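Local coordinates for protein putative N-acetylmuramoyl-L-alanine amidase,autolysin cwp6 (Peptoclostridium difficile, PDB 5J72) that probably cleaves the amide link between N-acetylmuramic acid and L-alanine in peptidoglycan as a zinc-dependent amidase, and carries CWB2 cell wall-anchoring modules, at residues N6-S11 / K17-V22; I61-D66 / N71-Q76; D31-N36 / D55-V60; L35-M38 / P43-A46. All blocks are in the same frame, centred on the assembly; numbering follows the deposited sequence.

Contact 1 of 4, residues N6-S11 / K17-V22; sequences NLQRKS and KSNASV. With CA (calcium ion), chain C.
N6 and L7 pair with S21 and A20 where strand 3-7 runs antiparallel to strand 16-24 in the N-terminal domain of Cwp6. N6–S21 is a hydrogen-bonded pair, with N6 N to S21 O at 2.7 Å and S21 N returning to N6 O. The tight side is the buried one, where L7 CD2 meets A20 CB at 3.8 Å, next to I61 of strand 56-63. Beyond L7 the chain leaves the strand, and side chains take over part of the backbone's role. On this same side S18 OG, anti to its own N (chi1 175°), accepts R9 N and is joined through a water to R9 O.

The side of N6, N19 and S21 is looser and wetter. One water links N6 O and N19 O, and N6 OD1 binds a calcium ion at 2.6 Å whose other modelled ligands are four waters. Here the extended Q8 side chain runs alongside that of N19, amide planes 15° apart, and Q8 OE1 accepts N19 N at 2.9 Å, while Q8 N reaches N19 O. K17 turns its amine away to N62. The far end is tight again: R9 NE donates to K17 O at 2.9 Å, in the guanidinium plane.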
loop_
_atom_site.group_PDB
_atom_site.type_symbol
_atom_site.label_atom_id
_atom_site.label_comp_id
_atom_site.label_asym_id
_atom_site.label_seq_id
_atom_site.Cartn_x
_atom_site.Cartn_y
_atom_site.Cartn_z
ATOM N N ASN A 6 -17.062 -12.514 17.352
ATOM C CA ASN A 6 -16.148 -12.065 16.285
ATOM C C ASN A 6 -15.780 -10.598 16.495
ATOM O O ASN A 6 -16.643 -9.729 16.286
ATOM C CB ASN A 6 -16.859 -12.202 14.949
ATOM C CG ASN A 6 -15.904 -11.826 13.789
ATOM O OD1 ASN A 6 -14.664 -11.998 13.871
ATOM N ND2 ASN A 6 -16.391 -11.381 12.660
ATOM N N LEU A 7 -14.531 -10.340 16.914
ATOM C CA LEU A 7 -14.069 -8.968 17.163
ATOM C C LEU A 7 -13.233 -8.529 15.953
ATOM O O LEU A 7 -12.404 -9.299 15.455
ATOM C CB LEU A 7 -13.174 -8.906 18.424
ATOM C CG LEU A 7 -13.925 -9.349 19.715
ATOM C CD1 LEU A 7 -12.932 -9.128 20.935
ATOM C CD2 LEU A 7 -15.255 -8.569 19.879
ATOM N N GLN A 8 -13.454 -7.318 15.496
ATOM C CA GLN A 8 -12.683 -6.874 14.289
ATOM C C GLN A 8 -11.175 -6.646 14.543
ATOM O O GLN A 8 -10.319 -7.081 13.736
ATOM C CB GLN A 8 -13.321 -5.611 13.759
ATOM C CG GLN A 8 -12.529 -4.998 12.543
ATOM C CD GLN A 8 -13.177 -3.698 12.117
ATOM O OE1 GLN A 8 -13.756 -2.988 12.934
ATOM N NE2 GLN A 8 -13.044 -3.332 10.799
ATOM N N ARG A 9 -10.826 -6.005 15.689
ATOM C CA ARG A 9 -9.425 -5.594 15.994
ATOM C C ARG A 9 -8.965 -6.140 17.292
ATOM O O ARG A 9 -9.732 -6.134 18.239
ATOM C CB ARG A 9 -9.336 -4.055 16.184
ATOM C CG ARG A 9 -10.097 -3.226 15.161
ATOM C CD ARG A 9 -9.513 -1.799 14.967
ATOM N NE ARG A 9 -10.423 -1.111 14.019
ATOM C CZ ARG A 9 -10.330 -1.155 12.683
ATOM N NH1 ARG A 9 -11.237 -0.557 11.929
ATOM N NH2 ARG A 9 -9.322 -1.769 12.104
ATOM N N LYS A 10 -7.698 -6.620 17.369
ATOM C CA LYS A 10 -7.160 -7.132 18.616
ATOM C C LYS A 10 -6.057 -6.180 19.134
ATOM O O LYS A 10 -5.533 -6.352 20.238
ATOM C CB LYS A 10 -6.545 -8.493 18.378
ATOM C CG LYS A 10 -7.602 -9.530 17.881
ATOM C CD LYS A 10 -8.787 -9.583 18.873
ATOM C CE LYS A 10 -8.674 -10.674 19.889
ATOM N NZ LYS A 10 -7.993 -11.938 19.369
ATOM N N SER A 11 -5.696 -5.188 18.321
ATOM C CA SER A 11 -4.720 -4.149 18.722
ATOM C C SER A 11 -5.402 -2.805 18.437
ATOM O O SER A 11 -5.852 -2.576 17.291
ATOM C CB SER A 11 -3.432 -4.307 17.915
ATOM O OG SER A 11 -2.471 -3.358 18.334
ATOM N N LYS A 17 -12.307 2.205 17.041
ATOM C CA LYS A 17 -13.643 1.596 16.959
ATOM C C LYS A 17 -13.415 0.186 16.431
ATOM O O LYS A 17 -12.526 0.000 15.606
ATOM C CB LYS A 17 -14.576 2.364 16.015
ATOM C CG LYS A 17 -14.910 3.729 16.608
ATOM C CD LYS A 17 -15.536 4.591 15.564
ATOM C CE LYS A 17 -15.820 5.995 16.076
ATOM N NZ LYS A 17 -16.482 6.000 17.422
ATOM N N SER A 18 -14.141 -0.780 16.933
ATOM C CA SER A 18 -13.970 -2.141 16.455
ATOM C C SER A 18 -15.353 -2.783 16.288
ATOM O O SER A 18 -16.152 -2.818 17.241
ATOM C CB SER A 18 -13.124 -2.952 17.449
ATOM O OG SER A 18 -13.049 -4.319 17.050
ATOM N N ASN A 19 -15.658 -3.316 15.087
ATOM C CA ASN A 19 -16.952 -3.952 14.958
ATOM C C ASN A 19 -16.979 -5.280 15.715
ATOM O O ASN A 19 -16.012 -6.048 15.654
ATOM C CB ASN A 19 -17.294 -4.242 13.456
ATOM C CG ASN A 19 -17.377 -2.992 12.645
ATOM O OD1 ASN A 19 -17.808 -1.960 13.171
ATOM N ND2 ASN A 19 -17.007 -3.009 11.370
ATOM N N ALA A 20 -18.094 -5.579 16.373
ATOM C CA ALA A 20 -18.225 -6.854 17.098
ATOM C C ALA A 20 -19.512 -7.535 16.690
ATOM O O ALA A 20 -20.558 -6.887 16.526
ATOM C CB ALA A 20 -18.278 -6.621 18.609
ATOM N N SER A 21 -19.441 -8.829 16.558
ATOM C CA SER A 21 -20.593 -9.615 16.195
ATOM C C SER A 21 -20.612 -10.872 17.089
ATOM O O SER A 21 -19.598 -11.596 17.141
ATOM C CB SER A 21 -20.462 -9.983 14.710
ATOM O OG SER A 21 -21.396 -10.979 14.343
ATOM N N VAL A 22 -21.720 -11.114 17.800
ATOM C CA VAL A 22 -21.905 -12.296 18.615
ATOM C C VAL A 22 -23.112 -13.119 18.097
ATOM O O VAL A 22 -24.210 -12.580 17.922
ATOM C CB VAL A 22 -22.110 -11.929 20.084
ATOM C CG1 VAL A 22 -22.345 -13.183 20.906
ATOM C CG2 VAL A 22 -20.860 -11.202 20.602
HETATM CA CA CA C . -13.437 -14.327 13.605
HETATM O O HOH W 1 -16.363 -8.149 13.715
HETATM O O HOH W 2 -12.241 -5.494 19.364
HETATM O O HOH W 3 -12.226 1.691 12.866
HETATM O O HOH W 4 -11.741 -13.538 14.988
HETATM O O HOH W 5 -12.799 -16.314 13.830
HETATM O O HOH W 6 -12.075 -13.441 11.976
HETATM O O HOH W 7 -14.898 -15.121 15.338
#

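Contact 2 of 4, residues I61-D66 / N71-Q76; sequences INYNKD and NVWELQ
Y63 and W73 meet inside the beta-rich N-terminal domain, where residues 61-66 carry strand 56-63 through an inverse gamma turn centred on Y63 and face the start of strand 72-82 without pairing with it. The two backbones stay far apart, 9.5 Å between Y63 CA and W73 CA, so side chains, with one carbonyl, bridge the gap.

The aromatic contact comes first. The two side chains run antiparallel past one another, and the tyrosine ring lies obliquely to the five-membered ring of the indole, with planes at 47° and centroids 5.3 Å apart. CD2 and CE2 of the tyrosine face CD1 and NE1 of the indole: Y63 CE2 approaches W73 CD1 at 3.6 Å, and Y63 CD2 lies 3.7 Å from W73 NE1. I61 CG2 rests against a face of the tyrosine ring, and L44 of strand 42-51 touches both aromatic side chains, which places the pair in a buried apolar layer.

Aliphatic packing engages the other end of the indole. K65 CB sits 3.9 Å from W73 CH2, after which the lysine chain bends at every later torsion and carries its amine off to P43 O.

Polar groups frame the pair rather than join it, for no hydrogen bond crosses between the two segments. Q108 serves both sides: its OE1 accepts W73 NE1, fixing the indole's polar edge, and its NE2 donates to K65 O. That same carbonyl lies in the plane of the indole at its edge, with K65 O 3.8 Å from W73 CZ2.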
loop_
_atom_site.group_PDB
_atom_site.type_symbol
_atom_site.label_atom_id
_atom_site.label_comp_id
_atom_site.label_asym_id
_atom_site.label_seq_id
_atom_site.Cartn_x
_atom_site.Cartn_y
_atom_site.Cartn_z
ATOM N N ILE A 61 -17.440 -1.635 19.397
ATOM C CA ILE A 61 -16.824 -1.352 20.693
ATOM C C ILE A 61 -16.057 -0.018 20.466
ATOM O O ILE A 61 -15.318 0.104 19.490
ATOM C CB ILE A 61 -15.829 -2.490 21.111
ATOM C CG1 ILE A 61 -16.613 -3.846 21.256
ATOM C CG2 ILE A 61 -15.120 -2.089 22.452
ATOM C CD1 ILE A 61 -15.618 -5.062 21.182
ATOM N N ASN A 62 -16.252 0.983 21.350
ATOM C CA ASN A 62 -15.551 2.269 21.227
ATOM C C ASN A 62 -14.499 2.294 22.349
ATOM O O ASN A 62 -14.899 2.361 23.506
ATOM C CB ASN A 62 -16.577 3.414 21.455
ATOM C CG ASN A 62 -17.506 3.474 20.238
ATOM O OD1 ASN A 62 -17.083 3.987 19.186
ATOM N ND2 ASN A 62 -18.735 2.972 20.276
ATOM N N TYR A 63 -13.232 2.219 22.026
ATOM C CA TYR A 63 -12.178 2.167 23.014
ATOM C C TYR A 63 -11.864 3.625 23.478
ATOM O O TYR A 63 -10.777 4.139 23.225
ATOM C CB TYR A 63 -10.934 1.500 22.373
ATOM C CG TYR A 63 -11.200 0.016 22.197
ATOM C CD1 TYR A 63 -11.656 -0.495 20.982
ATOM C CD2 TYR A 63 -11.038 -0.875 23.262
ATOM C CE1 TYR A 63 -11.926 -1.857 20.830
ATOM C CE2 TYR A 63 -11.336 -2.228 23.128
ATOM C CZ TYR A 63 -11.773 -2.713 21.908
ATOM O OH TYR A 63 -12.132 -4.016 21.795
ATOM N N ASN A 64 -12.882 4.058 24.226
ATOM C CA ASN A 64 -12.761 5.439 24.659
ATOM C C ASN A 64 -12.421 5.555 26.140
ATOM O O ASN A 64 -12.765 6.570 26.739
ATOM C CB ASN A 64 -14.092 6.169 24.416
ATOM C CG ASN A 64 -14.450 6.430 22.981
ATOM O OD1 ASN A 64 -15.631 6.727 22.702
ATOM N ND2 ASN A 64 -13.520 6.343 22.009
ATOM N N LYS A 65 -11.769 4.621 26.701
ATOM C CA LYS A 65 -11.343 4.690 28.112
ATOM C C LYS A 65 -9.830 4.522 28.164
ATOM O O LYS A 65 -9.276 3.686 27.454
ATOM C CB LYS A 65 -12.010 3.561 28.948
ATOM C CG LYS A 65 -13.562 3.599 28.995
ATOM C CD LYS A 65 -14.122 4.756 29.766
ATOM C CE LYS A 65 -13.895 4.638 31.265
ATOM N NZ LYS A 65 -14.662 3.499 31.877
ATOM N N ASP A 66 -9.141 5.313 29.007
ATOM C CA ASP A 66 -7.691 5.252 29.117
ATOM C C ASP A 66 -7.331 4.611 30.453
ATOM O O ASP A 66 -7.467 5.228 31.499
ATOM C CB ASP A 66 -7.120 6.665 28.973
ATOM C CG ASP A 66 -5.805 6.684 28.225
ATOM O OD1 ASP A 66 -5.294 5.606 27.877
ATOM O OD2 ASP A 66 -5.261 7.762 28.036
ATOM N N ASN A 71 -2.893 -2.720 29.979
ATOM C CA ASN A 71 -3.448 -2.217 28.728
ATOM C C ASN A 71 -4.067 -3.330 27.904
ATOM O O ASN A 71 -4.084 -3.264 26.647
ATOM C CB ASN A 71 -2.332 -1.481 27.895
ATOM C CG ASN A 71 -1.271 -2.424 27.331
ATOM O OD1 ASN A 71 -1.058 -3.538 27.825
ATOM N ND2 ASN A 71 -0.584 -2.055 26.228
ATOM N N VAL A 72 -4.607 -4.343 28.587
ATOM C CA VAL A 72 -5.288 -5.418 27.833
ATOM C C VAL A 72 -6.725 -5.505 28.354
ATOM O O VAL A 72 -6.924 -5.709 29.571
ATOM C CB VAL A 72 -4.580 -6.773 28.016
ATOM C CG1 VAL A 72 -5.399 -7.865 27.276
ATOM C CG2 VAL A 72 -3.134 -6.693 27.458
ATOM N N TRP A 73 -7.700 -5.335 27.477
ATOM C CA TRP A 73 -9.097 -5.432 27.816
ATOM C C TRP A 73 -9.481 -6.902 27.808
ATOM O O TRP A 73 -9.284 -7.563 26.786
ATOM C CB TRP A 73 -9.935 -4.688 26.760
ATOM C CG TRP A 73 -9.717 -3.247 26.790
ATOM C CD1 TRP A 73 -9.001 -2.493 25.893
ATOM C CD2 TRP A 73 -10.152 -2.338 27.826
ATOM N NE1 TRP A 73 -8.936 -1.177 26.339
ATOM C CE2 TRP A 73 -9.645 -1.058 27.516
ATOM C CE3 TRP A 73 -10.947 -2.492 28.986
ATOM C CZ2 TRP A 73 -9.897 0.064 28.327
ATOM C CZ3 TRP A 73 -11.204 -1.374 29.791
ATOM C CH2 TRP A 73 -10.680 -0.121 29.462
ATOM N N GLU A 74 -10.037 -7.407 28.912
ATOM C CA GLU A 74 -10.388 -8.841 29.036
ATOM C C GLU A 74 -11.873 -8.969 29.179
ATOM O O GLU A 74 -12.491 -8.265 29.985
ATOM C CB GLU A 74 -9.711 -9.423 30.298
ATOM C CG GLU A 74 -8.189 -9.351 30.109
ATOM C CD GLU A 74 -7.379 -10.022 31.246
ATOM O OE1 GLU A 74 -7.911 -10.829 31.958
ATOM O OE2 GLU A 74 -6.202 -9.704 31.391
ATOM N N LEU A 75 -12.472 -9.849 28.398
ATOM C CA LEU A 75 -13.934 -10.005 28.440
ATOM C C LEU A 75 -14.369 -10.651 29.767
ATOM O O LEU A 75 -13.819 -11.684 30.150
ATOM C CB LEU A 75 -14.356 -10.972 27.267
ATOM C CG LEU A 75 -15.882 -11.244 27.227
ATOM C CD1 LEU A 75 -16.749 -10.024 26.987
ATOM C CD2 LEU A 75 -16.106 -12.321 26.102
ATOM N N GLN A 76 -15.337 -10.045 30.480
ATOM C CA GLN A 76 -15.827 -10.591 31.777
ATOM C C GLN A 76 -17.180 -11.265 31.687
ATOM O O GLN A 76 -17.404 -12.252 32.384
ATOM C CB GLN A 76 -16.004 -9.458 32.762
ATOM C CG GLN A 76 -14.735 -8.565 32.822
ATOM C CD GLN A 76 -13.618 -9.307 33.428
ATOM O OE1 GLN A 76 -13.706 -9.745 34.570
ATOM N NE2 GLN A 76 -12.506 -9.455 32.736
#

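Contact 3 of 4, residues D31-N36 / D55-V60; sequences DSITLN and DSYEGV
Y57 and I33 carry this contact between two strands of the N-terminal domain's beta structure, and both are buried. Strands 30-39 and 56-63 are not paired with each other here; strand 42-51 pairs with both, and their side chains meet across it.

Y57 gives up the larger area. Its ring stands roughly perpendicular to the run of the I33 side chain, and I33 CG2 stands over the ring centre in a CH-pi contact, 4.0 Å from the centroid and 13° off the normal. The other branch of I33 works lower down: CG1 lies between the backbone N and the carbonyl carbon (chi1 62°), and from there I33 CD1 reaches Y57 CB at 3.8 Å. The isoleucine thus grips the tyrosine both at its root and over its face. V22 and I78 also touch I33, while L48 packs on Y57 and the ring of Y50 meets it, so the pair belongs to a larger apolar cluster.

The rim of the ring faces backbone. D31 C, at the corner of the chain, lies at the ring's edge and in its plane. The phenol hydroxyl is hydrogen-bonded to A30 O just upstream, anchoring the end of the ring, and S32 N comes within 3.8 Å of Y57 CE2.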
loop_
_atom_site.group_PDB
_atom_site.type_symbol
_atom_site.label_atom_id
_atom_site.label_comp_id
_atom_site.label_asym_id
_atom_site.label_seq_id
_atom_site.Cartn_x
_atom_site.Cartn_y
_atom_site.Cartn_z
ATOM N N ASP A 31 -33.584 -8.174 22.259
ATOM C CA ASP A 31 -33.165 -7.277 21.214
ATOM C C ASP A 31 -31.686 -6.870 21.263
ATOM O O ASP A 31 -31.167 -6.351 20.280
ATOM C CB ASP A 31 -33.969 -5.982 21.282
ATOM C CG ASP A 31 -35.437 -6.182 20.955
ATOM O OD1 ASP A 31 -35.760 -7.159 20.231
ATOM O OD2 ASP A 31 -36.251 -5.371 21.424
ATOM N N SER A 32 -31.002 -7.086 22.404
ATOM C CA SER A 32 -29.589 -6.687 22.476
ATOM C C SER A 32 -28.904 -7.444 23.576
ATOM O O SER A 32 -29.587 -8.056 24.419
ATOM C CB SER A 32 -29.460 -5.190 22.781
ATOM O OG SER A 32 -29.882 -4.930 24.115
ATOM N N ILE A 33 -27.574 -7.425 23.561
ATOM C CA ILE A 33 -26.727 -7.994 24.628
ATOM C C ILE A 33 -25.668 -6.955 24.930
ATOM O O ILE A 33 -25.388 -6.100 24.096
ATOM C CB ILE A 33 -26.031 -9.304 24.253
ATOM C CG1 ILE A 33 -25.075 -9.056 23.048
ATOM C CG2 ILE A 33 -27.128 -10.387 23.909
ATOM C CD1 ILE A 33 -24.367 -10.381 22.682
ATOM N N THR A 34 -25.065 -7.028 26.120
ATOM C CA THR A 34 -24.031 -6.109 26.522
ATOM C C THR A 34 -22.802 -6.899 26.915
ATOM O O THR A 34 -22.880 -7.793 27.742
ATOM C CB THR A 34 -24.494 -5.269 27.699
ATOM O OG1 THR A 34 -25.634 -4.549 27.277
ATOM C CG2 THR A 34 -23.430 -4.225 28.125
ATOM N N LEU A 35 -21.671 -6.566 26.303
ATOM C CA LEU A 35 -20.399 -7.243 26.615
ATOM C C LEU A 35 -19.720 -6.352 27.631
ATOM O O LEU A 35 -19.700 -5.103 27.421
ATOM C CB LEU A 35 -19.563 -7.291 25.355
ATOM C CG LEU A 35 -19.822 -8.586 24.498
ATOM C CD1 LEU A 35 -21.302 -8.665 24.044
ATOM C CD2 LEU A 35 -18.829 -8.528 23.299
ATOM N N ASN A 36 -19.173 -6.947 28.702
ATOM C CA ASN A 36 -18.451 -6.146 29.687
ATOM C C ASN A 36 -17.013 -6.621 29.659
ATOM O O ASN A 36 -16.740 -7.812 29.701
ATOM C CB ASN A 36 -19.070 -6.325 31.091
ATOM C CG ASN A 36 -18.289 -5.559 32.111
ATOM O OD1 ASN A 36 -17.271 -6.099 32.628
ATOM N ND2 ASN A 36 -18.604 -4.254 32.381
ATOM N N ASP A 55 -29.218 -12.985 12.049
ATOM C CA ASP A 55 -29.415 -13.804 13.257
ATOM C C ASP A 55 -28.161 -13.632 14.223
ATOM O O ASP A 55 -27.668 -14.591 14.807
ATOM C CB ASP A 55 -29.560 -15.295 12.852
ATOM C CG ASP A 55 -29.779 -16.183 14.057
ATOM O OD1 ASP A 55 -29.172 -17.274 14.102
ATOM O OD2 ASP A 55 -30.528 -15.776 14.972
ATOM N N SER A 56 -27.671 -12.416 14.339
ATOM C CA SER A 56 -26.446 -12.102 15.135
ATOM C C SER A 56 -26.647 -10.790 15.916
ATOM O O SER A 56 -27.464 -9.984 15.519
ATOM C CB SER A 56 -25.284 -11.837 14.183
ATOM O OG SER A 56 -24.516 -13.015 14.089
ATOM N N TYR A 57 -25.892 -10.592 16.996
ATOM C CA TYR A 57 -25.965 -9.330 17.737
ATOM C C TYR A 57 -24.742 -8.538 17.186
ATOM O O TYR A 57 -23.602 -9.045 17.235
ATOM C CB TYR A 57 -25.878 -9.635 19.242
ATOM C CG TYR A 57 -27.170 -10.274 19.731
ATOM C CD1 TYR A 57 -27.359 -11.658 19.671
ATOM C CD2 TYR A 57 -28.201 -9.496 20.229
ATOM C CE1 TYR A 57 -28.550 -12.239 20.099
ATOM C CE2 TYR A 57 -29.391 -10.063 20.656
ATOM C CZ TYR A 57 -29.562 -11.428 20.584
ATOM O OH TYR A 57 -30.777 -11.953 20.963
ATOM N N GLU A 58 -24.970 -7.330 16.682
ATOM C CA GLU A 58 -23.905 -6.577 16.039
ATOM C C GLU A 58 -23.794 -5.183 16.609
ATOM O O GLU A 58 -24.817 -4.569 16.953
ATOM C CB GLU A 58 -24.239 -6.406 14.516
ATOM C CG GLU A 58 -24.320 -7.751 13.766
ATOM C CD GLU A 58 -24.833 -7.577 12.321
ATOM O OE1 GLU A 58 -24.891 -8.585 11.588
ATOM O OE2 GLU A 58 -25.193 -6.445 11.933
ATOM N N GLY A 59 -22.587 -4.663 16.699
ATOM C CA GLY A 59 -22.442 -3.304 17.190
ATOM C C GLY A 59 -20.986 -2.958 17.105
ATOM O O GLY A 59 -20.162 -3.658 16.473
ATOM N N VAL A 60 -20.632 -1.855 17.796
ATOM C CA VAL A 60 -19.270 -1.372 17.734
ATOM C C VAL A 60 -18.664 -1.183 19.129
ATOM O O VAL A 60 -19.366 -0.646 19.973
ATOM C CB VAL A 60 -19.346 0.005 17.019
ATOM C CG1 VAL A 60 -17.941 0.679 17.034
ATOM C CG2 VAL A 60 -19.879 -0.171 15.543
#

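Contact 4 of 4, residues L35-M38 / P43-A46; sequences LNFM and PLEA
F37 and L44 face each other across a beta hairpin, in which strand 30-39 runs antiparallel to strand 42-51 with 157° between their segment directions. Four backbone hydrogen bonds join the two hydrogen-bonded pairs, L35–A46 and F37–L44; F37 N to L44 O measures 2.9 Å, and L44 N returns to F37 O. In between, N36 and E45 form a non-hydrogen-bonded pair, as do M38 and P43 further along.

The hairpin is two-sided. N36, M38, P43 and E45 occupy the more exposed face. Here the methionine comes alongside the proline: the bend at chi2 (-78°) brings M38 SD to 3.5 Å from P43 CB, and a further bend at chi3 sets only the methyl. This holds for one of the two conformers modelled for M38, so the sulfur contact is not the sole state of that side chain. Next along, N36 reaches toward the same proline, ND2 being 4.2 Å from P43 CB. E45 meets the other strand through its CB, which lies 3.4 Å from L35 O.

L35, F37, L44 and A46 project to the buried face, where I61 of strand 56-63 touches F37, L44 and A46. Across this face the side chains meet mainly near their roots, F37 CB and L44 CB being 4.3 Å apart. The first torsion of F37 (chi1 -56°) sets CG beside the backbone N and carries the ring along the buried face. L44 O lies near the plane of that ring, at its edge, 3.5 Å from F37 CD1.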
loop_
_atom_site.group_PDB
_atom_site.type_symbol
_atom_site.label_atom_id
_atom_site.label_comp_id
_atom_site.label_asym_id
_atom_site.label_seq_id
_atom_site.Cartn_x
_atom_site.Cartn_y
_atom_site.Cartn_z
ATOM N N LEU A 35 -21.671 -6.566 26.303
ATOM C CA LEU A 35 -20.399 -7.243 26.615
ATOM C C LEU A 35 -19.720 -6.352 27.631
ATOM O O LEU A 35 -19.700 -5.103 27.421
ATOM C CB LEU A 35 -19.563 -7.291 25.355
ATOM C CG LEU A 35 -19.822 -8.586 24.498
ATOM C CD1 LEU A 35 -21.302 -8.665 24.044
ATOM C CD2 LEU A 35 -18.829 -8.528 23.299
ATOM N N ASN A 36 -19.173 -6.947 28.702
ATOM C CA ASN A 36 -18.451 -6.146 29.687
ATOM C C ASN A 36 -17.013 -6.621 29.659
ATOM O O ASN A 36 -16.740 -7.812 29.701
ATOM C CB ASN A 36 -19.070 -6.325 31.091
ATOM C CG ASN A 36 -18.289 -5.559 32.111
ATOM O OD1 ASN A 36 -17.271 -6.099 32.628
ATOM N ND2 ASN A 36 -18.604 -4.254 32.381
ATOM N N PHE A 37 -16.072 -5.655 29.556
ATOM C CA PHE A 37 -14.636 -5.989 29.599
ATOM C C PHE A 37 -14.020 -5.235 30.763
ATOM O O PHE A 37 -14.596 -4.232 31.203
ATOM C CB PHE A 37 -13.935 -5.412 28.333
ATOM C CG PHE A 37 -14.547 -5.887 27.022
ATOM C CD1 PHE A 37 -15.570 -5.176 26.418
ATOM C CD2 PHE A 37 -14.098 -7.022 26.407
ATOM C CE1 PHE A 37 -16.122 -5.599 25.199
ATOM C CE2 PHE A 37 -14.654 -7.457 25.177
ATOM C CZ PHE A 37 -15.654 -6.732 24.602
ATOM N N MET A 38 -12.819 -5.659 31.221
ATOM C CA MET A 38 -12.134 -4.873 32.244
ATOM C C MET A 38 -10.682 -4.838 31.906
ATOM O O MET A 38 -10.142 -5.820 31.369
ATOM C CB MET A 38 -12.176 -5.528 33.669
ATOM C CG MET A 38 -13.589 -5.581 34.263
ATOM S SD MET A 38 -14.181 -3.980 34.942
ATOM C CE MET A 38 -13.158 -3.844 36.472
ATOM N N PRO A 43 -13.725 -0.550 33.734
ATOM C CA PRO A 43 -14.684 -1.253 32.854
ATOM C C PRO A 43 -14.861 -0.571 31.515
ATOM O O PRO A 43 -14.671 0.645 31.371
ATOM C CB PRO A 43 -15.987 -1.204 33.667
ATOM C CG PRO A 43 -15.895 0.184 34.390
ATOM C CD PRO A 43 -14.400 0.365 34.709
ATOM N N LEU A 44 -15.243 -1.358 30.526
ATOM C CA LEU A 44 -15.526 -0.862 29.167
ATOM C C LEU A 44 -16.712 -1.722 28.704
ATOM O O LEU A 44 -16.665 -2.941 28.885
ATOM C CB LEU A 44 -14.358 -1.166 28.243
ATOM C CG LEU A 44 -14.618 -0.719 26.747
ATOM C CD1 LEU A 44 -14.554 0.756 26.663
ATOM C CD2 LEU A 44 -13.491 -1.229 25.884
ATOM N N GLU A 45 -17.750 -1.158 28.169
ATOM C CA GLU A 45 -18.842 -2.017 27.724
ATOM C C GLU A 45 -19.283 -1.638 26.309
ATOM O O GLU A 45 -18.947 -0.565 25.800
ATOM C CB GLU A 45 -20.026 -1.972 28.689
ATOM C CG GLU A 45 -20.800 -0.674 28.715
ATOM C CD GLU A 45 -22.079 -0.829 29.517
ATOM O OE1 GLU A 45 -23.170 -0.483 29.008
ATOM O OE2 GLU A 45 -21.980 -1.304 30.666
ATOM N N ALA A 46 -19.986 -2.580 25.653
ATOM C CA ALA A 46 -20.510 -2.332 24.302
ATOM C C ALA A 46 -21.843 -3.034 24.198
ATOM O O ALA A 46 -21.977 -4.194 24.652
ATOM C CB ALA A 46 -19.571 -2.883 23.252
#

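Overall arrangement
All four contacts lie in the N-terminal domain. Contacts 1 and 4 join paired neighbouring strands through backbone hydrogen bonds, to which contact 1 adds side-chain bonds from Q8, S18 and R9; contacts 2 and 3 join strands not paired with each other, with no hydrogen bond across. Strand 56-63 serves both 2 and 3, and it pairs with strand 16-24 of contact 1 (S18 O to I61 N, V22 O to Y57 N). Contacts 3 and 4 share L35 and N36. Contact 2 is largely buried and aromatic, its lysine partly exposed; contact 3 is apolar with a more exposed corner. Contacts 1 and 4 each divide into a buried apolar face and a more exposed one, but only contact 1 carries a metal ion.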